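Local coordinates for iron-chelator utilization protein (Thermobifida fusca TM51, PDB 4YHB) that binds FAD and probably reduces the iron of ferric siderophores, so that the metal can be released for use by the cell, at residues E11-K16 against G44-N49; K55-N60 against G127-R132. All coordinates share one frame; numbering follows the deposited sequence.

Interaction 1 (E11-K16 against G44-N49)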
loop_
_atom_site.group_PDB
_atom_site.type_symbol
_atom_site.label_atom_id
_atom_site.label_comp_id
_atom_site.label_asym_id
_atom_site.label_seq_id
_atom_site.Cartn_x
_atom_site.Cartn_y
_atom_site.Cartn_z
ATOM N N GLU A 11 -4.251 -4.948 16.559
ATOM C CA GLU A 11 -5.455 -5.744 16.711
ATOM C C GLU A 11 -5.529 -6.792 15.601
ATOM O O GLU A 11 -5.392 -6.468 14.423
ATOM C CB GLU A 11 -6.698 -4.855 16.691
ATOM C CG GLU A 11 -7.991 -5.641 16.586
ATOM C CD GLU A 11 -9.232 -4.764 16.587
ATOM O OE1 GLU A 11 -9.101 -3.531 16.445
ATOM O OE2 GLU A 11 -10.346 -5.317 16.736
ATOM N N MET A 12 -5.739 -8.047 15.972
ATOM C CA MET A 12 -5.859 -9.106 14.979
ATOM C C MET A 12 -7.285 -9.223 14.458
ATOM O O MET A 12 -8.251 -8.979 15.182
ATOM C CB MET A 12 -5.397 -10.448 15.558
ATOM C CG MET A 12 -3.992 -10.416 16.134
ATOM S SD MET A 12 -2.721 -9.993 14.920
ATOM C CE MET A 12 -2.733 -11.458 13.889
ATOM N N TYR A 13 -7.403 -9.578 13.184
ATOM C CA TYR A 13 -8.685 -9.917 12.574
ATOM C C TYR A 13 -8.746 -11.416 12.362
ATOM O O TYR A 13 -7.718 -12.043 12.082
ATOM C CB TYR A 13 -8.866 -9.245 11.216
ATOM C CG TYR A 13 -8.889 -7.738 11.187
ATOM C CD1 TYR A 13 -8.386 -7.058 10.086
ATOM C CD2 TYR A 13 -9.467 -6.998 12.214
ATOM C CE1 TYR A 13 -8.421 -5.683 10.021
ATOM C CE2 TYR A 13 -9.509 -5.614 12.161
ATOM C CZ TYR A 13 -8.984 -4.964 11.054
ATOM O OH TYR A 13 -9.015 -3.598 10.973
ATOM N N PRO A 14 -9.950 -11.994 12.451
ATOM C CA PRO A 14 -10.115 -13.389 12.029
ATOM C C PRO A 14 -9.890 -13.547 10.522
ATOM O O PRO A 14 -10.314 -12.714 9.715
ATOM C CB PRO A 14 -11.560 -13.715 12.415
ATOM C CG PRO A 14 -12.248 -12.399 12.522
ATOM C CD PRO A 14 -11.204 -11.403 12.948
ATOM N N LEU A 15 -9.205 -14.618 10.157
ATOM C CA LEU A 15 -8.854 -14.897 8.770
ATOM C C LEU A 15 -9.996 -15.606 8.061
ATOM O O LEU A 15 -10.616 -16.500 8.634
ATOM C CB LEU A 15 -7.586 -15.763 8.730
ATOM C CG LEU A 15 -6.510 -15.515 7.680
ATOM C CD1 LEU A 15 -6.166 -14.037 7.605
ATOM C CD2 LEU A 15 -5.265 -16.348 8.005
ATOM N N LYS A 16 -10.300 -15.218 6.826
ATOM C CA LYS A 16 -11.228 -16.013 6.020
ATOM C C LYS A 16 -10.905 -15.862 4.540
ATOM O O LYS A 16 -10.441 -14.811 4.087
ATOM C CB LYS A 16 -12.700 -15.640 6.304
ATOM C CG LYS A 16 -13.695 -16.420 5.426
ATOM C CD LYS A 16 -15.136 -16.375 5.928
ATOM C CE LYS A 16 -16.006 -17.420 5.211
ATOM N NZ LYS A 16 -15.610 -17.637 3.779
ATOM N N GLY A 44 -18.294 -9.273 6.837
ATOM C CA GLY A 44 -17.373 -9.452 7.942
ATOM C C GLY A 44 -16.009 -8.821 7.727
ATOM O O GLY A 44 -15.184 -8.779 8.641
ATOM N N LEU A 45 -15.749 -8.344 6.517
ATOM C CA LEU A 45 -14.456 -7.713 6.248
ATOM C C LEU A 45 -14.316 -6.434 7.074
ATOM O O LEU A 45 -15.267 -5.668 7.195
ATOM C CB LEU A 45 -14.295 -7.417 4.750
ATOM C CG LEU A 45 -12.956 -6.819 4.286
ATOM C CD1 LEU A 45 -11.829 -7.813 4.488
ATOM C CD2 LEU A 45 -13.030 -6.380 2.819
ATOM N N ARG A 46 -13.134 -6.222 7.649
ATOM C CA ARG A 46 -12.826 -5.015 8.420
ATOM C C ARG A 46 -11.536 -4.338 7.949
ATOM O O ARG A 46 -10.600 -5.005 7.521
ATOM C CB ARG A 46 -12.667 -5.337 9.909
ATOM C CG ARG A 46 -13.854 -5.988 10.585
ATOM C CD ARG A 46 -13.545 -6.170 12.069
ATOM N NE ARG A 46 -13.130 -4.906 12.682
ATOM C CZ ARG A 46 -12.558 -4.802 13.878
ATOM N NH1 ARG A 46 -12.317 -5.892 14.598
ATOM N NH2 ARG A 46 -12.222 -3.607 14.352
ATOM N N SER A 47 -11.481 -3.019 8.075
ATOM C CA SER A 47 -10.234 -2.288 7.881
ATOM C C SER A 47 -10.279 -1.007 8.693
ATOM O O SER A 47 -11.075 -0.117 8.408
ATOM C CB SER A 47 -9.990 -1.977 6.401
ATOM O OG SER A 47 -8.821 -1.174 6.253
ATOM N N ASP A 48 -9.432 -0.912 9.712
ATOM C CA ASP A 48 -9.491 0.229 10.618
ATOM C C ASP A 48 -8.398 1.276 10.383
ATOM O O ASP A 48 -8.531 2.418 10.820
ATOM C CB ASP A 48 -9.423 -0.256 12.070
ATOM C CG ASP A 48 -10.670 -1.009 12.481
ATOM O OD1 ASP A 48 -11.717 -0.355 12.645
ATOM O OD2 ASP A 48 -10.610 -2.249 12.618
ATOM N N ASN A 49 -7.323 0.904 9.700
ATOM C CA ASN A 49 -6.186 1.823 9.587
ATOM C C ASN A 49 -5.549 1.880 8.196
ATOM O O ASN A 49 -5.764 0.993 7.372
ATOM C CB ASN A 49 -5.138 1.462 10.639
ATOM C CG ASN A 49 -5.608 1.792 12.046
ATOM O OD1 ASN A 49 -5.599 2.961 12.455
ATOM N ND2 ASN A 49 -6.048 0.773 12.784
#
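A surface salt-bridge network built round a buried tyrosine joins E11-K16, where the short N-terminal strand 9-12 runs out, to G44-N49 in the loop between strands 32-38 and 53-57. Y13 buries more of its surface here than any other residue of the two segments. Its ring lies against R46, whose CB sits over one face, 4.0 Å from the ring centroid, in a CH-pi contact. Bent at chi3 (54°), the arginine chain folds back so that its guanidinium also comes up to the tyrosine: Y13 CE2 lies over the centre of that group, 3.6 Å from R46 CZ, with the two planes 53° apart. Beyond the ring, Y13 OH donates to D48 OD2 at 2.7 Å, meeting it on the anti side and out of the carboxylate plane. The same hydroxyl accepts a weak bond from D48 N.

R46 splits its charge between two acids. R46 NH2 pairs with D48 OD2 at 2.7 Å, while R46 NH1 reaches E11 OE2 at 3.0 Å, approaching it from above the carboxylate plane rather than within it. An extended chain with CG anti to the backbone N (chi1 169°) carries the E11 carboxylate to the guanidinium; its other oxygen, OE1, is bonded to Y136 OH on strand 133-136, the antiparallel partner of strand 9-12.

E11 OE1 and D48 OD2 lie 4.3 Å apart, and the guanidinium bonded to both acids probably offsets their repulsion. With R46 NH2 and Y13 OH both bonded to OD2, the D48 carboxylate is likely to be stabilised in its charged form.

Interaction 2 (K55-N60 against G127-R132)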
loop_
_atom_site.group_PDB
_atom_site.type_symbol
_atom_site.label_atom_id
_atom_site.label_comp_id
_atom_site.label_asym_id
_atom_site.label_seq_id
_atom_site.Cartn_x
_atom_site.Cartn_y
_atom_site.Cartn_z
ATOM N N LYS A 55 -3.847 -10.025 1.002
ATOM C CA LYS A 55 -3.145 -10.766 -0.029
ATOM C C LYS A 55 -4.155 -11.092 -1.111
ATOM O O LYS A 55 -5.197 -11.696 -0.845
ATOM C CB LYS A 55 -2.496 -12.048 0.524
ATOM C CG LYS A 55 -1.131 -11.836 1.179
ATOM C CD LYS A 55 -0.734 -13.033 2.052
ATOM C CE LYS A 55 0.759 -13.016 2.341
ATOM N NZ LYS A 55 1.221 -11.724 2.928
ATOM N N LEU A 56 -3.854 -10.671 -2.330
ATOM C CA LEU A 56 -4.683 -11.001 -3.475
ATOM C C LEU A 56 -4.141 -12.230 -4.174
ATOM O O LEU A 56 -2.939 -12.327 -4.449
ATOM C CB LEU A 56 -4.748 -9.819 -4.463
ATOM C CG LEU A 56 -5.391 -8.556 -3.887
ATOM C CD1 LEU A 56 -5.480 -7.457 -4.955
ATOM C CD2 LEU A 56 -6.776 -8.850 -3.296
ATOM N N TRP A 57 -5.040 -13.150 -4.498
ATOM C CA TRP A 57 -4.676 -14.411 -5.129
ATOM C C TRP A 57 -5.131 -14.415 -6.584
ATOM O O TRP A 57 -6.327 -14.346 -6.876
ATOM C CB TRP A 57 -5.288 -15.598 -4.348
ATOM C CG TRP A 57 -4.678 -15.773 -2.975
ATOM C CD1 TRP A 57 -4.637 -14.848 -1.969
ATOM C CD2 TRP A 57 -4.031 -16.951 -2.460
ATOM N NE1 TRP A 57 -3.999 -15.378 -0.861
ATOM C CE2 TRP A 57 -3.617 -16.659 -1.141
ATOM C CE3 TRP A 57 -3.769 -18.222 -2.983
ATOM C CZ2 TRP A 57 -2.955 -17.596 -0.337
ATOM C CZ3 TRP A 57 -3.105 -19.149 -2.183
ATOM C CH2 TRP A 57 -2.708 -18.825 -0.877
ATOM N N PHE A 58 -4.156 -14.491 -7.488
ATOM C CA PHE A 58 -4.364 -14.245 -8.912
ATOM C C PHE A 58 -4.446 -15.540 -9.722
ATOM O O PHE A 58 -3.851 -16.554 -9.340
ATOM C CB PHE A 58 -3.216 -13.379 -9.480
ATOM C CG PHE A 58 -3.161 -11.970 -8.931
ATOM C CD1 PHE A 58 -3.852 -10.942 -9.559
ATOM C CD2 PHE A 58 -2.416 -11.674 -7.800
ATOM C CE1 PHE A 58 -3.801 -9.645 -9.072
ATOM C CE2 PHE A 58 -2.366 -10.368 -7.297
ATOM C CZ PHE A 58 -3.061 -9.361 -7.933
ATOM N N PRO A 59 -5.136 -15.496 -10.874
ATOM C CA PRO A 59 -5.094 -16.615 -11.826
ATOM C C PRO A 59 -3.734 -16.700 -12.515
ATOM O O PRO A 59 -3.035 -15.688 -12.600
ATOM C CB PRO A 59 -6.189 -16.260 -12.835
ATOM C CG PRO A 59 -6.188 -14.752 -12.829
ATOM C CD PRO A 59 -5.970 -14.384 -11.375
ATOM N N ASN A 60 -3.355 -17.887 -12.976
ATOM C CA ASN A 60 -2.205 -18.021 -13.859
ATOM C C ASN A 60 -2.660 -17.775 -15.288
ATOM O O ASN A 60 -3.493 -18.517 -15.814
ATOM C CB ASN A 60 -1.559 -19.399 -13.732
ATOM C CG ASN A 60 -0.282 -19.527 -14.550
ATOM O OD1 ASN A 60 -0.234 -19.160 -15.724
ATOM N ND2 ASN A 60 0.764 -20.043 -13.922
ATOM N N GLY A 127 -9.054 -14.109 -5.347
ATOM C CA GLY A 127 -9.065 -14.558 -3.965
ATOM C C GLY A 127 -8.551 -13.417 -3.099
ATOM O O GLY A 127 -7.596 -12.722 -3.465
ATOM N N VAL A 128 -9.193 -13.201 -1.959
ATOM C CA VAL A 128 -8.794 -12.125 -1.063
ATOM C C VAL A 128 -8.578 -12.674 0.337
ATOM O O VAL A 128 -9.523 -13.170 0.984
ATOM C CB VAL A 128 -9.842 -10.993 -1.034
ATOM C CG1 VAL A 128 -9.393 -9.887 -0.091
ATOM C CG2 VAL A 128 -10.065 -10.442 -2.457
ATOM N N LEU A 129 -7.333 -12.612 0.804
ATOM C CA LEU A 129 -7.003 -13.115 2.138
ATOM C C LEU A 129 -6.583 -11.983 3.076
ATOM O O LEU A 129 -5.719 -11.164 2.741
ATOM C CB LEU A 129 -5.901 -14.179 2.048
ATOM C CG LEU A 129 -5.454 -14.812 3.376
ATOM C CD1 LEU A 129 -6.593 -15.638 3.995
ATOM C CD2 LEU A 129 -4.220 -15.674 3.154
ATOM N N GLY A 130 -7.194 -11.940 4.260
ATOM C CA GLY A 130 -6.895 -10.899 5.220
ATOM C C GLY A 130 -7.835 -9.704 5.144
ATOM O O GLY A 130 -8.892 -9.799 4.527
ATOM N N PRO A 131 -7.451 -8.568 5.752
ATOM C CA PRO A 131 -6.171 -8.302 6.419
ATOM C C PRO A 131 -5.984 -9.190 7.638
ATOM O O PRO A 131 -6.973 -9.563 8.250
ATOM C CB PRO A 131 -6.286 -6.833 6.850
ATOM C CG PRO A 131 -7.403 -6.275 6.051
ATOM C CD PRO A 131 -8.353 -7.410 5.845
ATOM N N ARG A 132 -4.745 -9.552 7.938
ATOM C CA ARG A 132 -4.445 -10.390 9.092
ATOM C C ARG A 132 -4.808 -9.641 10.376
ATOM O O ARG A 132 -5.172 -10.233 11.402
ATOM C CB ARG A 132 -2.966 -10.781 9.065
ATOM C CG ARG A 132 -2.446 -11.522 10.302
ATOM C CD ARG A 132 -3.026 -12.921 10.446
ATOM N NE ARG A 132 -4.317 -12.939 11.135
ATOM C CZ ARG A 132 -4.885 -14.054 11.588
ATOM N NH1 ARG A 132 -4.260 -15.212 11.421
ATOM N NH2 ARG A 132 -6.068 -14.018 12.202
#
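W57 lays its indole alongside L129, the two side chains pointing the same way from neighbouring strands: W57 NE1 comes within 3.7 Å of L129 CB, and W57 CZ2 meets L129 CD2 at 4.2 Å. NE1 is buried here without a polar partner, so the ring is placed by packing rather than by a bond from its nitrogen. L129 CG stands anti to the backbone N (chi1 180°), which swings the leucine's branched end toward the indole, CD2 being the methyl that meets it. Opposite W57 in the register is G127, where a CB would clash with W57 CB.

The backbones pair antiparallel. K55 and L129 exchange two nearly straight hydrogen bonds, K55 N to L129 O and L129 N to K55 O, each 2.8 Å. W57 and G127 form the next hydrogen-bonded pair; W57 N to G127 O is also 2.8 Å, whereas the return bond from G127 N to W57 O is longer, at 3.1 Å. Between them L56 and V128 make a non-hydrogen-bonded pair, their side chains side by side on the other face of the sheet, with L56 CD2 against V128 CG2 at 3.7 Å. An alanine in place of W57 would remove the indole and is likely to open a gap beside L129 and leave its CD2 branch freer to turn.

Strands 53-57 and 125-129 are neighbours in the closed six-stranded antiparallel barrel of the FAD-binding domain. L56 and V128 pack onto strand 100-106 through F105 and L101, while on the opposite face K55 NZ bridges to D88 of strand 86-95, which flanks strand 53-57 on its other edge, and the W57 ring meets that of Y86.

How the interactions relate
Interaction 2 belongs to the buried wall of the barrel, whereas interaction 1 lies at the surface and ties the N-terminal strand's end to a loop. Their chemistry follows: backbone bonds and apolar side chains in 55-60 against 127-132, charged groups and a tyrosine hydroxyl in 11-16 against 44-49. The two are joined where the chain leaves strand 125-129. Y13 O probably accepts a hydrogen bond from R132 NH2 at 2.6 Å, M12 CE packs on R132 NE, and L45 CD1 touches G130 O. Thus the 127-132 segment pairs with strand 53-57 at its start and meets both segments of interaction 1 near its end.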